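Local coordinates for DUF115 domain-containing protein (Magnetospirillum magneticum AMB-1, PDB 5MU5), which probably glycosylates flagellin as a Maf-type glycosyltransferase involved in the formation of bacterial flagella, at residues S108-L113 and A619-I624; T273-V278 and T399-L404; F412-G417 and D474-I479. All coordinates share one frame; numbering follows the deposited sequence.

Contact 1: residues S108-L113 and A619-I624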
ATOM      1  N   SER A 108     -13.694 -20.149  28.953  1.00 46.19           N
ATOM      2  CA  SER A 108     -15.064 -20.649  28.906  1.00 47.34           C
ATOM      3  C   SER A 108     -15.186 -22.049  28.313  1.00 47.13           C
ATOM      4  O   SER A 108     -16.285 -22.586  28.242  1.00 46.33           O
ATOM      5  CB  SER A 108     -15.987 -19.673  28.156  1.00 47.11           C
ATOM      6  OG  SER A 108     -15.787 -19.740  26.759  1.00 47.91           O
ATOM      7  N   GLY A 109     -14.073 -22.646  27.903  1.00 46.70           N
ATOM      8  CA  GLY A 109     -14.106 -24.018  27.411  1.00 48.38           C
ATOM      9  C   GLY A 109     -14.076 -24.142  25.900  1.00 48.04           C
ATOM     10  O   GLY A 109     -14.140 -25.244  25.360  1.00 49.07           O
ATOM     11  N   LEU A 110     -13.958 -23.014  25.218  1.00 47.36           N
ATOM     12  CA  LEU A 110     -13.862 -23.013  23.779  1.00 45.88           C
ATOM     13  C   LEU A 110     -12.411 -23.233  23.391  1.00 47.07           C
ATOM     14  O   LEU A 110     -11.494 -22.895  24.151  1.00 44.72           O
ATOM     15  CB  LEU A 110     -14.341 -21.678  23.212  1.00 43.69           C
ATOM     16  CG  LEU A 110     -15.726 -21.234  23.661  1.00 44.01           C
ATOM     17  CD1 LEU A 110     -16.029 -19.874  23.042  1.00 44.06           C
ATOM     18  CD2 LEU A 110     -16.788 -22.242  23.280  1.00 43.63           C
ATOM     19  N   SER A 111     -12.213 -23.821  22.215  1.00 46.30           N
ATOM     20  CA  SER A 111     -10.886 -23.933  21.630  1.00 48.22           C
ATOM     21  C   SER A 111     -10.976 -23.590  20.141  1.00 46.27           C
ATOM     22  O   SER A 111     -12.046 -23.247  19.630  1.00 45.01           O
ATOM     23  CB  SER A 111     -10.328 -25.326  21.836  1.00 51.02           C
ATOM     24  OG  SER A 111     -11.180 -26.252  21.205  1.00 55.12           O
ATOM     25  N   PHE A 112      -9.849 -23.675  19.452  1.00 47.00           N
ATOM     26  CA  PHE A 112      -9.767 -23.221  18.072  1.00 45.54           C
ATOM     27  C   PHE A 112      -9.136 -24.266  17.182  1.00 47.04           C
ATOM     28  O   PHE A 112      -8.060 -24.733  17.457  1.00 48.84           O
ATOM     29  CB  PHE A 112      -8.985 -21.917  18.029  1.00 44.13           C
ATOM     30  CG  PHE A 112      -9.658 -20.814  18.793  1.00 44.82           C
ATOM     31  CD1 PHE A 112     -10.704 -20.103  18.219  1.00 43.36           C
ATOM     32  CD2 PHE A 112      -9.316 -20.550  20.102  1.00 45.76           C
ATOM     33  CE1 PHE A 112     -11.367 -19.117  18.920  1.00 44.35           C
ATOM     34  CE2 PHE A 112      -9.973 -19.551  20.809  1.00 47.27           C
ATOM     35  CZ  PHE A 112     -11.001 -18.839  20.217  1.00 45.66           C
ATOM     36  N   LEU A 113      -9.845 -24.656  16.130  1.00 46.42           N
ATOM     37  CA  LEU A 113      -9.307 -25.567  15.154  1.00 45.48           C
ATOM     38  C   LEU A 113      -8.248 -24.864  14.315  1.00 44.83           C
ATOM     39  O   LEU A 113      -8.256 -23.644  14.162  1.00 43.35           O
ATOM     40  CB  LEU A 113     -10.408 -26.023  14.214  1.00 46.10           C
ATOM     41  CG  LEU A 113     -11.630 -26.709  14.784  1.00 48.53           C
ATOM     42  CD1 LEU A 113     -12.691 -26.736  13.701  1.00 49.66           C
ATOM     43  CD2 LEU A 113     -11.296 -28.116  15.273  1.00 50.41           C
ATOM     44  N   ALA A 619     -21.972 -18.649  18.976  1.00 42.04           N
ATOM     45  CA  ALA A 619     -22.642 -17.399  19.390  1.00 41.66           C
ATOM     46  C   ALA A 619     -22.037 -16.789  20.650  1.00 42.62           C
ATOM     47  O   ALA A 619     -22.016 -15.561  20.787  1.00 43.21           O
ATOM     48  CB  ALA A 619     -24.143 -17.612  19.580  1.00 40.92           C
ATOM     49  N   GLU A 620     -21.544 -17.637  21.555  1.00 43.02           N
ATOM     50  CA  GLU A 620     -20.888 -17.163  22.772  1.00 44.32           C
ATOM     51  C   GLU A 620     -19.628 -16.421  22.404  1.00 43.07           C
ATOM     52  O   GLU A 620     -19.313 -15.407  23.011  1.00 45.70           O
ATOM     53  CB  GLU A 620     -20.522 -18.309  23.706  1.00 46.78           C
ATOM     54  CG  GLU A 620     -21.701 -19.081  24.271  1.00 51.30           C
ATOM     55  CD  GLU A 620     -21.275 -20.318  25.062  1.00 55.42           C
ATOM     56  OE1 GLU A 620     -20.194 -20.304  25.680  1.00 56.44           O
ATOM     57  OE2 GLU A 620     -22.034 -21.308  25.097  1.00 61.10           O
ATOM     58  N   PHE A 621     -18.906 -16.917  21.406  1.00 41.31           N
ATOM     59  CA  PHE A 621     -17.679 -16.250  20.984  1.00 41.47           C
ATOM     60  C   PHE A 621     -17.991 -14.952  20.281  1.00 42.08           C
ATOM     61  O   PHE A 621     -17.274 -13.975  20.445  1.00 41.96           O
ATOM     62  CB  PHE A 621     -16.829 -17.141  20.100  1.00 41.35           C
ATOM     63  CG  PHE A 621     -15.443 -16.603  19.854  1.00 40.72           C
ATOM     64  CD1 PHE A 621     -14.644 -16.205  20.902  1.00 40.66           C
ATOM     65  CD2 PHE A 621     -14.934 -16.536  18.573  1.00 40.42           C
ATOM     66  CE1 PHE A 621     -13.368 -15.720  20.676  1.00 41.77           C
ATOM     67  CE2 PHE A 621     -13.658 -16.061  18.341  1.00 39.81           C
ATOM     68  CZ  PHE A 621     -12.879 -15.641  19.394  1.00 40.42           C
ATOM     69  N   TRP A 622     -19.063 -14.947  19.490  1.00 44.13           N
ATOM     70  CA  TRP A 622     -19.543 -13.717  18.890  1.00 42.18           C
ATOM     71  C   TRP A 622     -19.860 -12.661  19.964  1.00 41.90           C
ATOM     72  O   TRP A 622     -19.553 -11.497  19.787  1.00 39.60           O
ATOM     73  CB  TRP A 622     -20.765 -13.967  18.007  1.00 42.24           C
ATOM     74  CG  TRP A 622     -20.434 -14.141  16.557  1.00 42.19           C
ATOM     75  CD1 TRP A 622     -20.671 -15.235  15.785  1.00 40.61           C
ATOM     76  CD2 TRP A 622     -19.784 -13.182  15.707  1.00 41.92           C
ATOM     77  NE1 TRP A 622     -20.219 -15.021  14.505  1.00 41.91           N
ATOM     78  CE2 TRP A 622     -19.683 -13.766  14.424  1.00 42.07           C
ATOM     79  CE3 TRP A 622     -19.313 -11.883  15.898  1.00 40.93           C
ATOM     80  CZ2 TRP A 622     -19.117 -13.105  13.346  1.00 43.05           C
ATOM     81  CZ3 TRP A 622     -18.751 -11.218  14.833  1.00 43.39           C
ATOM     82  CH2 TRP A 622     -18.641 -11.831  13.565  1.00 44.29           C
ATOM     83  N   GLU A 623     -20.490 -13.060  21.062  1.00 44.95           N
ATOM     84  CA  GLU A 623     -20.784 -12.116  22.141  1.00 46.49           C
ATOM     85  C   GLU A 623     -19.472 -11.579  22.767  1.00 46.15           C
ATOM     86  O   GLU A 623     -19.331 -10.376  23.017  1.00 45.96           O
ATOM     87  CB  GLU A 623     -21.714 -12.752  23.175  1.00 48.05           C
ATOM     88  CG  GLU A 623     -21.837 -12.006  24.510  1.00 51.57           C
ATOM     89  CD  GLU A 623     -22.140 -10.515  24.377  1.00 54.50           C
ATOM     90  OE1 GLU A 623     -22.797 -10.088  23.405  1.00 53.38           O
ATOM     91  OE2 GLU A 623     -21.703  -9.751  25.262  1.00 62.09           O
ATOM     92  N   ILE A 624     -18.505 -12.466  22.985  1.00 44.99           N
ATOM     93  CA  ILE A 624     -17.175 -12.053  23.444  1.00 41.58           C
ATOM     94  C   ILE A 624     -16.544 -11.015  22.525  1.00 42.08           C
ATOM     95  O   ILE A 624     -15.972 -10.015  22.986  1.00 41.80           O
ATOM     96  CB  ILE A 624     -16.250 -13.266  23.568  1.00 40.18           C
ATOM     97  CG1 ILE A 624     -16.656 -14.067  24.815  1.00 40.50           C
ATOM     98  CG2 ILE A 624     -14.789 -12.831  23.681  1.00 40.33           C
ATOM     99  CD1 ILE A 624     -15.978 -15.411  24.952  1.00 40.24           C
TER
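Phe112 drives its edge at the ring face of Phe621, and this pair is the tight part of the contact. The CE1–CZ side of Phe112 does the touching: Phe112 CZ comes to 3.8 Å from Phe621 CZ, over the Phe621 face. Ring centres lie 5.3 Å apart with the planes at 65°, an edge-to-face stack. Phe621 CG, anti to the backbone N (chi1 -169°), carries the ring out from helix 618-646, and chi2 of 51° turns a face to Phe112. Beside it, Leu110 brings CD1 obliquely to within 4.1 Å of Phe621 CB. Ala105 and Val612 pack on all three side chains. With an alanine in place of Phe112, the Phe621 face would probably lose its aromatic partner and a gap would open between strand and helix.

Things are looser at the Ser108 end. Gly109, at positive phi, closes helix 92-107 in a Schellman motif and is exposed. Here the link to the helix is polar and indirect: Arg617 takes the carbonyl O of Ser108 and also forms a salt bridge with Glu620.

Strand 111-112 pairs antiparallel with 612-613 just ahead of helix 618-646: a short two-stranded pairing, with an edge-to-face phenylalanine pair beside it, between the Maf N-terminal family region and the C-terminal helical bundle region.

Contact 2: residues T273-V278 and T399-L404; sequences TPVFIV and TAALAL
Val275 and Ile277 both close on one methyl group, Ala401 CB. Ahead of them, Thr273 faces another helix, 515-528, where its side chain meets Met517 and Lys518 and its OG1 is hydrogen-bonded to Asp521. Pro274 packs on Tyr410 and Ser513, and its backbone is already bonded to Val299 of the next strand.

At Val275 the chain turns a side chain to helix 393-404. CG1 of Val275 lies 4.2 Å from Ala401 CB, and these two residues also bring the backbones nearest, with 7.6 Å between Val275 CA and Ala401 CA. So close a helix suits a residue as small as alanine. The packing is consistent with a Rossmann-like alpha/beta domain: strand 275-278 lies within a mainly parallel sheet, between 408-412 and 299-303, and helix 393-404, which leads into strand 408-412, lies across one sheet face.

Phe276 belongs to the other face, where its ring makes an edge-to-face pair with Phe412 and its side chain touches Ile300. Ile277 returns to the helix side. Its CG1 is anti to the carbonyl carbon (chi1 -70°) and chi2 of 156° extends the chain, so that CD1 ends 4.2 Å from Ala401 CB. Ile277 CD1 is also 4.2 Å from Val275 CG1, and the three methyls make a nearly equilateral triangle. Leu409 packs against both Val275 and Ile277, while Ile301 meets Ala401 from the strand on the other flank.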
ATOM      1  N   THR A 273      21.700  23.935 -13.568  1.00 39.94           N
ATOM      2  CA  THR A 273      22.790  23.557 -12.678  1.00 40.96           C
ATOM      3  C   THR A 273      22.637  22.070 -12.349  1.00 38.96           C
ATOM      4  O   THR A 273      21.541  21.613 -12.034  1.00 36.29           O
ATOM      5  CB  THR A 273      22.765  24.342 -11.353  1.00 41.41           C
ATOM      6  OG1 THR A 273      22.783  25.735 -11.634  1.00 42.50           O
ATOM      7  CG2 THR A 273      23.979  24.024 -10.502  1.00 43.88           C
ATOM      8  N   PRO A 274      23.729  21.310 -12.437  1.00 37.00           N
ATOM      9  CA  PRO A 274      23.582  19.912 -12.069  1.00 37.38           C
ATOM     10  C   PRO A 274      23.428  19.744 -10.573  1.00 35.53           C
ATOM     11  O   PRO A 274      23.834  20.596  -9.808  1.00 35.38           O
ATOM     12  CB  PRO A 274      24.880  19.253 -12.555  1.00 37.76           C
ATOM     13  CG  PRO A 274      25.793  20.345 -12.922  1.00 39.16           C
ATOM     14  CD  PRO A 274      25.091  21.662 -12.839  1.00 38.32           C
ATOM     15  N   VAL A 275      22.841  18.635 -10.174  1.00 37.09           N
ATOM     16  CA  VAL A 275      22.685  18.316  -8.778  1.00 38.56           C
ATOM     17  C   VAL A 275      23.385  16.984  -8.475  1.00 35.44           C
ATOM     18  O   VAL A 275      23.336  16.037  -9.269  1.00 32.02           O
ATOM     19  CB  VAL A 275      21.190  18.304  -8.374  1.00 40.95           C
ATOM     20  CG1 VAL A 275      20.475  17.099  -8.951  1.00 42.59           C
ATOM     21  CG2 VAL A 275      21.063  18.297  -6.862  1.00 44.24           C
ATOM     22  N   PHE A 276      24.078  16.956  -7.337  1.00 35.48           N
ATOM     23  CA  PHE A 276      24.709  15.763  -6.822  1.00 34.42           C
ATOM     24  C   PHE A 276      23.872  15.253  -5.678  1.00 34.94           C
ATOM     25  O   PHE A 276      23.715  15.956  -4.675  1.00 33.74           O
ATOM     26  CB  PHE A 276      26.105  16.026  -6.280  1.00 35.51           C
ATOM     27  CG  PHE A 276      27.101  16.423  -7.308  1.00 36.71           C
ATOM     28  CD1 PHE A 276      26.816  16.362  -8.677  1.00 36.11           C
ATOM     29  CD2 PHE A 276      28.345  16.823  -6.907  1.00 36.30           C
ATOM     30  CE1 PHE A 276      27.765  16.708  -9.598  1.00 37.98           C
ATOM     31  CE2 PHE A 276      29.298  17.175  -7.835  1.00 37.99           C
ATOM     32  CZ  PHE A 276      29.013  17.122  -9.172  1.00 38.32           C
ATOM     33  N   ILE A 277      23.323  14.052  -5.850  1.00 34.71           N
ATOM     34  CA  ILE A 277      22.500  13.403  -4.836  1.00 36.13           C
ATOM     35  C   ILE A 277      23.386  12.392  -4.167  1.00 34.22           C
ATOM     36  O   ILE A 277      23.909  11.507  -4.822  1.00 35.65           O
ATOM     37  CB  ILE A 277      21.271  12.754  -5.468  1.00 39.40           C
ATOM     38  CG1 ILE A 277      20.337  13.866  -5.950  1.00 41.38           C
ATOM     39  CG2 ILE A 277      20.547  11.881  -4.458  1.00 41.50           C
ATOM     40  CD1 ILE A 277      19.402  13.460  -7.049  1.00 44.65           C
ATOM     41  N   VAL A 278      23.565  12.544  -2.865  1.00 32.28           N
ATOM     42  CA  VAL A 278      24.543  11.774  -2.145  1.00 33.94           C
ATOM     43  C   VAL A 278      23.877  10.930  -1.086  1.00 34.71           C
ATOM     44  O   VAL A 278      23.278  11.457  -0.168  1.00 34.26           O
ATOM     45  CB  VAL A 278      25.572  12.687  -1.443  1.00 35.92           C
ATOM     46  CG1 VAL A 278      26.682  11.862  -0.843  1.00 35.95           C
ATOM     47  CG2 VAL A 278      26.163  13.684  -2.428  1.00 36.02           C
ATOM     48  N   THR A 399      13.525  12.714  -5.657  1.00 35.43           N
ATOM     49  CA  THR A 399      12.223  13.208  -6.091  1.00 37.74           C
ATOM     50  C   THR A 399      12.120  14.707  -5.807  1.00 36.30           C
ATOM     51  O   THR A 399      11.551  15.446  -6.617  1.00 34.05           O
ATOM     52  CB  THR A 399      11.026  12.412  -5.492  1.00 40.90           C
ATOM     53  OG1 THR A 399       9.806  12.848  -6.112  1.00 44.98           O
ATOM     54  CG2 THR A 399      10.888  12.635  -4.003  1.00 43.19           C
ATOM     55  N   ALA A 400      12.699  15.151  -4.686  1.00 36.57           N
ATOM     56  CA  ALA A 400      12.707  16.587  -4.346  1.00 35.09           C
ATOM     57  C   ALA A 400      13.459  17.351  -5.414  1.00 34.09           C
ATOM     58  O   ALA A 400      13.023  18.409  -5.843  1.00 36.55           O
ATOM     59  CB  ALA A 400      13.344  16.842  -2.989  1.00 33.47           C
ATOM     60  N   ALA A 401      14.590  16.813  -5.848  1.00 33.16           N
ATOM     61  CA  ALA A 401      15.415  17.489  -6.849  1.00 33.08           C
ATOM     62  C   ALA A 401      14.684  17.671  -8.179  1.00 34.20           C
ATOM     63  O   ALA A 401      14.762  18.724  -8.801  1.00 35.95           O
ATOM     64  CB  ALA A 401      16.700  16.723  -7.067  1.00 32.38           C
ATOM     65  N   LEU A 402      13.968  16.639  -8.603  1.00 33.71           N
ATOM     66  CA  LEU A 402      13.231  16.687  -9.856  1.00 34.61           C
ATOM     67  C   LEU A 402      12.050  17.636  -9.733  1.00 32.75           C
ATOM     68  O   LEU A 402      11.749  18.380 -10.653  1.00 33.67           O
ATOM     69  CB  LEU A 402      12.759  15.276 -10.257  1.00 35.10           C
ATOM     70  CG  LEU A 402      13.903  14.336 -10.627  1.00 35.30           C
ATOM     71  CD1 LEU A 402      13.438  12.884 -10.564  1.00 37.88           C
ATOM     72  CD2 LEU A 402      14.469  14.682 -12.002  1.00 34.80           C
ATOM     73  N   ALA A 403      11.415  17.635  -8.568  1.00 33.34           N
ATOM     74  CA  ALA A 403      10.282  18.513  -8.319  1.00 33.52           C
ATOM     75  C   ALA A 403      10.695  20.002  -8.382  1.00 36.77           C
ATOM     76  O   ALA A 403       9.973  20.834  -8.949  1.00 38.09           O
ATOM     77  CB  ALA A 403       9.662  18.171  -6.985  1.00 32.99           C
ATOM     78  N   LEU A 404      11.871  20.316  -7.844  1.00 35.56           N
ATOM     79  CA  LEU A 404      12.385  21.674  -7.835  1.00 36.72           C
ATOM     80  C   LEU A 404      12.837  22.168  -9.198  1.00 37.29           C
ATOM     81  O   LEU A 404      12.927  23.360  -9.418  1.00 40.39           O
ATOM     82  CB  LEU A 404      13.541  21.784  -6.860  1.00 37.12           C
ATOM     83  CG  LEU A 404      13.120  21.548  -5.419  1.00 37.30           C
ATOM     84  CD1 LEU A 404      14.376  21.651  -4.576  1.00 39.17           C
ATOM     85  CD2 LEU A 404      12.052  22.531  -4.960  1.00 38.41           C
TER

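Contact 3: residues F412-G417 and D474-I479; sequences FGVDLG and DALGRI
No flat group takes part where Val414 and Leu416 meet Leu476: all three are branched aliphatic side chains, with neither faces nor edges to offer. The planar groups of 412-417 are engaged away from helix 467-482. The Phe412 ring packs on Ile284, Asp287 and Ile291 of helix 284-294, and the Asp415 carboxylate is hydrogen-bonded through OD1 to Ser283.

A single methyl carries the helix side of the contact. Leu476 CD1, extended from the helix by a chi2 of 176°, meets Val414 tip to tip, 3.7 Å from Val414 CG1. CG1, anti to the backbone N (chi1 -175°), is the branch directed at Leu476. Leu416, two residues on, comes in obliquely and puts its CD1 4.0 Å from Leu476 CD1. Val414 CG1 and Leu416 CD1 are themselves 3.9 Å apart, so the leucine tip rests against both.

Backbone polar groups of the loop find partners nearby: Val414 N at Ser493 OG, Leu416 O at Ser465 OG. The two segments meet through apolar van der Waals contact alone. Such methyl contacts are weakly directional, so the loop's course probably depends more on hydrogen bonds such as those to Ser493 and Ser465.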
ATOM      1  N   PHE A 412      25.753   9.697  -6.095  1.00 34.21           N
ATOM      2  CA  PHE A 412      26.940   9.253  -5.406  1.00 33.37           C
ATOM      3  C   PHE A 412      26.491   8.572  -4.118  1.00 32.61           C
ATOM      4  O   PHE A 412      25.521   9.004  -3.479  1.00 34.62           O
ATOM      5  CB  PHE A 412      27.836  10.441  -5.068  1.00 35.46           C
ATOM      6  CG  PHE A 412      28.335  11.189  -6.264  1.00 34.22           C
ATOM      7  CD1 PHE A 412      27.607  12.240  -6.781  1.00 35.45           C
ATOM      8  CD2 PHE A 412      29.550  10.874  -6.832  1.00 33.64           C
ATOM      9  CE1 PHE A 412      28.082  12.960  -7.868  1.00 36.44           C
ATOM     10  CE2 PHE A 412      30.026  11.568  -7.922  1.00 34.21           C
ATOM     11  CZ  PHE A 412      29.298  12.618  -8.439  1.00 34.74           C
ATOM     12  N   GLY A 413      27.176   7.498  -3.755  1.00 32.06           N
ATOM     13  CA  GLY A 413      26.875   6.771  -2.532  1.00 32.73           C
ATOM     14  C   GLY A 413      25.485   6.172  -2.494  1.00 31.96           C
ATOM     15  O   GLY A 413      24.932   5.984  -1.413  1.00 33.54           O
ATOM     16  N   VAL A 414      24.896   5.954  -3.667  1.00 32.52           N
ATOM     17  CA  VAL A 414      23.586   5.325  -3.803  1.00 32.22           C
ATOM     18  C   VAL A 414      23.903   3.918  -4.298  1.00 34.05           C
ATOM     19  O   VAL A 414      23.681   3.594  -5.461  1.00 35.93           O
ATOM     20  CB  VAL A 414      22.696   6.039  -4.815  1.00 32.45           C
ATOM     21  CG1 VAL A 414      21.300   5.418  -4.829  1.00 34.35           C
ATOM     22  CG2 VAL A 414      22.574   7.494  -4.454  1.00 32.36           C
ATOM     23  N   ASP A 415      24.468   3.117  -3.396  1.00 33.26           N
ATOM     24  CA  ASP A 415      24.951   1.780  -3.708  1.00 33.44           C
ATOM     25  C   ASP A 415      23.797   0.778  -3.717  1.00 32.67           C
ATOM     26  O   ASP A 415      23.619   0.047  -4.683  1.00 31.44           O
ATOM     27  CB  ASP A 415      25.996   1.335  -2.674  1.00 34.33           C
ATOM     28  CG  ASP A 415      27.284   2.147  -2.734  1.00 37.34           C
ATOM     29  OD1 ASP A 415      27.358   3.125  -3.503  1.00 37.83           O
ATOM     30  OD2 ASP A 415      28.229   1.807  -1.983  1.00 42.23           O
ATOM     31  N   LEU A 416      23.041   0.733  -2.627  1.00 30.87           N
ATOM     32  CA  LEU A 416      21.873  -0.139  -2.516  1.00 33.82           C
ATOM     33  C   LEU A 416      22.288  -1.601  -2.714  1.00 38.14           C
ATOM     34  O   LEU A 416      21.579  -2.382  -3.372  1.00 38.05           O
ATOM     35  CB  LEU A 416      20.808   0.259  -3.556  1.00 34.50           C
ATOM     36  CG  LEU A 416      20.453   1.750  -3.585  1.00 34.43           C
ATOM     37  CD1 LEU A 416      19.428   2.040  -4.652  1.00 34.18           C
ATOM     38  CD2 LEU A 416      19.960   2.196  -2.221  1.00 35.47           C
ATOM     39  N   GLY A 417      23.469  -1.920  -2.191  1.00 38.15           N
ATOM     40  CA  GLY A 417      24.055  -3.234  -2.275  1.00 41.43           C
ATOM     41  C   GLY A 417      25.574  -3.177  -2.292  1.00 41.07           C
ATOM     42  O   GLY A 417      26.151  -2.120  -2.499  1.00 41.17           O
ATOM     43  N   ASP A 474      13.896   0.551  -7.216  1.00 34.37           N
ATOM     44  CA  ASP A 474      12.756   0.661  -8.122  1.00 34.50           C
ATOM     45  C   ASP A 474      12.091   2.045  -8.022  1.00 34.24           C
ATOM     46  O   ASP A 474      11.629   2.580  -9.032  1.00 35.09           O
ATOM     47  CB  ASP A 474      11.723  -0.466  -7.886  1.00 36.82           C
ATOM     48  CG  ASP A 474      12.251  -1.878  -8.296  1.00 42.26           C
ATOM     49  OD1 ASP A 474      13.439  -2.052  -8.677  1.00 42.76           O
ATOM     50  OD2 ASP A 474      11.458  -2.839  -8.226  1.00 47.92           O
ATOM     51  N   ALA A 475      12.045   2.639  -6.822  1.00 33.77           N
ATOM     52  CA  ALA A 475      11.387   3.959  -6.684  1.00 35.44           C
ATOM     53  C   ALA A 475      12.223   5.057  -7.367  1.00 33.59           C
ATOM     54  O   ALA A 475      11.675   5.980  -7.980  1.00 34.40           O
ATOM     55  CB  ALA A 475      11.093   4.292  -5.229  1.00 33.85           C
ATOM     56  N   LEU A 476      13.540   4.909  -7.321  1.00 32.08           N
ATOM     57  CA  LEU A 476      14.449   5.841  -7.980  1.00 32.38           C
ATOM     58  C   LEU A 476      14.300   5.798  -9.480  1.00 34.72           C
ATOM     59  O   LEU A 476      14.179   6.841 -10.115  1.00 37.14           O
ATOM     60  CB  LEU A 476      15.903   5.550  -7.624  1.00 34.04           C
ATOM     61  CG  LEU A 476      16.381   5.919  -6.225  1.00 34.42           C
ATOM     62  CD1 LEU A 476      17.815   5.460  -6.026  1.00 34.38           C
ATOM     63  CD2 LEU A 476      16.264   7.412  -5.986  1.00 35.92           C
ATOM     64  N   GLY A 477      14.300   4.601 -10.058  1.00 34.54           N
ATOM     65  CA  GLY A 477      14.125   4.450 -11.504  1.00 31.85           C
ATOM     66  C   GLY A 477      12.785   4.977 -11.955  1.00 31.54           C
ATOM     67  O   GLY A 477      12.647   5.657 -12.978  1.00 33.25           O
ATOM     68  N   ARG A 478      11.772   4.662 -11.198  1.00 31.06           N
ATOM     69  CA  ARG A 478      10.444   5.101 -11.552  1.00 32.58           C
ATOM     70  C   ARG A 478      10.327   6.655 -11.505  1.00 33.10           C
ATOM     71  O   ARG A 478       9.810   7.248 -12.427  1.00 33.49           O
ATOM     72  CB  ARG A 478       9.410   4.402 -10.644  1.00 33.95           C
ATOM     73  CG  ARG A 478       7.990   4.934 -10.803  1.00 40.19           C
ATOM     74  CD  ARG A 478       6.935   4.141 -10.016  1.00 42.99           C
ATOM     75  NE  ARG A 478       7.182   4.125  -8.567  1.00 45.46           N
ATOM     76  CZ  ARG A 478       7.717   3.109  -7.877  1.00 47.39           C
ATOM     77  NH1 ARG A 478       8.085   1.970  -8.470  1.00 46.11           N
ATOM     78  NH2 ARG A 478       7.880   3.227  -6.560  1.00 46.56           N
ATOM     79  N   ILE A 479      10.785   7.330 -10.455  1.00 33.49           N
ATOM     80  CA  ILE A 479      10.624   8.799 -10.441  1.00 34.93           C
ATOM     81  C   ILE A 479      11.464   9.429 -11.545  1.00 33.77           C
ATOM     82  O   ILE A 479      11.010  10.319 -12.257  1.00 36.04           O
ATOM     83  CB  ILE A 479      10.900   9.447  -9.047  1.00 36.72           C
ATOM     84  CG1 ILE A 479      10.372  10.881  -8.999  1.00 37.21           C
ATOM     85  CG2 ILE A 479      12.372   9.438  -8.695  1.00 34.28           C
ATOM     86  CD1 ILE A 479       8.867  10.976  -9.097  1.00 38.72           C
TER

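In the fold
Contacts 2 and 3 follow one another along the chain, inside the loop closed by contact 1. In space contact 1 stands apart, its centre about 58 Å from that of contact 2 and about 50 Å from that of contact 3, across the chain's centre. Contacts 2 and 3 are neighbours, centres about 13 Å apart. Strands 275-278 and 408-412 run side by side there, with a probable hydrogen bond from Phe412 N to Ile277 O, while Thr399 and Leu402 of helix 393-404 pack on Ile479 of helix 467-482. Contacts 2 and 3 thus belong to the same alpha/beta domain, probably the glycosyltransferase part; contact 1 ties together regions near the chain's two ends.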